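Local coordinates for F-actin-capping protein subunit alpha (Plasmodium berghei, PDB 7A0H) that probably caps the barbed ends of actin filaments, blocking subunit exchange there, and forms an asymmetric homodimer, at residues 212-217 against 228-233. Residues are numbered along the deposited sequence; the frame is centred on the assembly and turned at random.
Sequences TIDVVL and KTRKVF
Asp214 and Arg230 stand side by side on neighbouring antiparallel strands and close a salt bridge on one face of the sheet. The arginine comes side-on and spends two nitrogens, one on each carboxylate oxygen. Arg230 NE reaches Asp214 OD1 at 2.9 Å, and Arg230 NH2 reaches Asp214 OD2 at 3.1 Å; both oxygens use their syn lone pairs. The fit is not flat. OD2 lies in the guanidinium plane, OD1 is tilted out of it, and the two planes are 37° apart. A bend at chi3 (-81°) of Arg230 turns the guanidinium back toward the Asp214 carboxylate. Thr212 CG2 packs obliquely against Arg230 NE at 3.6 Å. On the same face, the Val216 methyls lie alongside the Lys228 stem.

Backbone hydrogen bonds join the strands in two reciprocal pairs, Ile213 with Lys231 and Val215 with Thr229. The bond from Ile213 N to Lys231 O is 2.8 Å long and nearly straight. Thr229 N donates to Val215 O at 2.7 Å, and Thr229 OG1 adds a weak bond to the same oxygen. Thr229 OG1, set between its backbone N and carbonyl carbon (chi1 56°), also lies 3.2 Å from Val215 CB.

Apolar contact is made on the Ile213 face. Ile213 CD1 meets Phe233 CE2 obliquely at 3.6 Å, and both side chains also touch helix 243-266. Lys231 NZ forms salt bridges with Asp260 and Asp264 of that helix. Val215 packs on Ile283 of the second subunit.

The arrangement is a regular antiparallel beta hairpin, strands 206-220 and 223-238, at one edge of the chain's five-stranded antiparallel meander. One face carries the salt bridge, and the other receives the following helix, as in the central sheet of capping proteins.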
loop_
_atom_site.group_PDB
_atom_site.type_symbol
_atom_site.label_atom_id
_atom_site.label_comp_id
_atom_site.label_asym_id
_atom_site.label_seq_id
_atom_site.Cartn_x
_atom_site.Cartn_y
_atom_site.Cartn_z
ATOM N N THR A 212 -0.170 22.957 1.326
ATOM C CA THR A 212 0.050 21.547 1.002
ATOM C C THR A 212 -1.219 20.986 0.399
ATOM O O THR A 212 -2.316 21.223 0.918
ATOM C CB THR A 212 0.451 20.766 2.253
ATOM O OG1 THR A 212 1.607 21.374 2.863
ATOM C CG2 THR A 212 0.740 19.236 1.951
ATOM N N ILE A 213 -1.086 20.327 -0.736
ATOM C CA ILE A 213 -2.209 19.644 -1.358
ATOM C C ILE A 213 -1.929 18.136 -1.385
ATOM O O ILE A 213 -0.954 17.686 -1.999
ATOM C CB ILE A 213 -2.492 20.175 -2.785
ATOM C CG1 ILE A 213 -2.908 21.685 -2.729
ATOM C CG2 ILE A 213 -3.569 19.357 -3.378
ATOM C CD1 ILE A 213 -3.233 22.279 -4.089
ATOM N N ASP A 214 -2.815 17.370 -0.754
ATOM C CA ASP A 214 -2.684 15.916 -0.604
ATOM C C ASP A 214 -3.784 15.244 -1.397
ATOM O O ASP A 214 -4.960 15.575 -1.218
ATOM C CB ASP A 214 -2.794 15.515 0.847
ATOM C CG ASP A 214 -1.495 15.778 1.656
ATOM O OD1 ASP A 214 -0.376 15.503 1.145
ATOM O OD2 ASP A 214 -1.611 16.222 2.842
ATOM N N VAL A 215 -3.414 14.345 -2.303
ATOM C CA VAL A 215 -4.383 13.560 -3.064
ATOM C C VAL A 215 -4.105 12.084 -2.759
ATOM O O VAL A 215 -2.953 11.642 -2.868
ATOM C CB VAL A 215 -4.255 13.798 -4.565
ATOM C CG1 VAL A 215 -5.479 13.289 -5.278
ATOM C CG2 VAL A 215 -4.154 15.276 -4.841
ATOM N N VAL A 216 -5.140 11.333 -2.360
ATOM C CA VAL A 216 -4.949 9.932 -1.980
ATOM C C VAL A 216 -6.018 9.114 -2.660
ATOM O O VAL A 216 -7.221 9.306 -2.381
ATOM C CB VAL A 216 -5.055 9.653 -0.459
ATOM C CG1 VAL A 216 -4.626 8.172 -0.161
ATOM C CG2 VAL A 216 -4.251 10.612 0.385
ATOM N N LEU A 217 -5.592 8.145 -3.472
ATOM C CA LEU A 217 -6.514 7.155 -4.012
ATOM C C LEU A 217 -6.468 5.983 -3.012
ATOM O O LEU A 217 -5.377 5.518 -2.610
ATOM C CB LEU A 217 -6.104 6.708 -5.408
ATOM C CG LEU A 217 -7.023 5.734 -6.178
ATOM C CD1 LEU A 217 -8.430 6.463 -6.535
ATOM C CD2 LEU A 217 -6.354 5.174 -7.398
ATOM N N LYS A 228 -0.664 7.940 -2.649
ATOM C CA LYS A 228 -0.635 9.320 -2.229
ATOM C C LYS A 228 0.195 10.186 -3.154
ATOM O O LYS A 228 1.326 9.831 -3.519
ATOM C CB LYS A 228 -0.048 9.459 -0.837
ATOM C CG LYS A 228 -0.745 8.702 0.274
ATOM C CD LYS A 228 0.170 8.778 1.471
ATOM C CE LYS A 228 -0.530 8.536 2.741
ATOM N NZ LYS A 228 0.497 8.814 3.770
ATOM N N THR A 229 -0.359 11.360 -3.481
ATOM C CA THR A 229 0.398 12.407 -4.163
ATOM C C THR A 229 0.275 13.722 -3.415
ATOM O O THR A 229 -0.776 14.056 -2.844
ATOM C CB THR A 229 -0.028 12.630 -5.596
ATOM O OG1 THR A 229 -1.408 12.924 -5.637
ATOM C CG2 THR A 229 0.199 11.397 -6.371
ATOM N N ARG A 230 1.399 14.432 -3.407
ATOM C CA ARG A 230 1.574 15.612 -2.610
ATOM C C ARG A 230 2.281 16.721 -3.386
ATOM O O ARG A 230 3.294 16.490 -4.036
ATOM C CB ARG A 230 2.371 15.259 -1.343
ATOM C CG ARG A 230 2.934 16.467 -0.680
ATOM C CD ARG A 230 3.519 16.130 0.636
ATOM N NE ARG A 230 2.408 16.058 1.553
ATOM C CZ ARG A 230 2.498 15.701 2.819
ATOM N NH1 ARG A 230 3.672 15.345 3.306
ATOM N NH2 ARG A 230 1.393 15.715 3.569
ATOM N N LYS A 231 1.762 17.918 -3.280
ATOM C CA LYS A 231 2.495 19.096 -3.704
ATOM C C LYS A 231 2.419 20.148 -2.596
ATOM O O LYS A 231 1.367 20.345 -1.985
ATOM C CB LYS A 231 1.992 19.611 -5.052
ATOM C CG LYS A 231 3.080 20.371 -5.708
ATOM C CD LYS A 231 2.712 20.649 -7.133
ATOM C CE LYS A 231 3.836 21.287 -7.865
ATOM N NZ LYS A 231 3.277 21.787 -9.160
ATOM N N VAL A 232 3.570 20.704 -2.285
ATOM C CA VAL A 232 3.795 21.743 -1.309
ATOM C C VAL A 232 4.087 23.063 -2.054
ATOM O O VAL A 232 4.846 23.069 -3.023
ATOM C CB VAL A 232 4.999 21.338 -0.437
ATOM C CG1 VAL A 232 5.306 22.505 0.465
ATOM C CG2 VAL A 232 4.683 20.160 0.413
ATOM N N PHE A 233 3.573 24.173 -1.538
ATOM C CA PHE A 233 3.669 25.516 -2.119
ATOM C C PHE A 233 4.085 26.547 -1.066
ATOM O O PHE A 233 3.594 26.483 0.086
ATOM C CB PHE A 233 2.301 25.979 -2.683
ATOM C CG PHE A 233 1.712 25.058 -3.700
ATOM C CD1 PHE A 233 2.093 25.129 -5.029
ATOM C CD2 PHE A 233 0.792 24.089 -3.333
ATOM C CE1 PHE A 233 1.574 24.272 -5.944
ATOM C CE2 PHE A 233 0.253 23.234 -4.318
ATOM C CZ PHE A 233 0.633 23.329 -5.567
#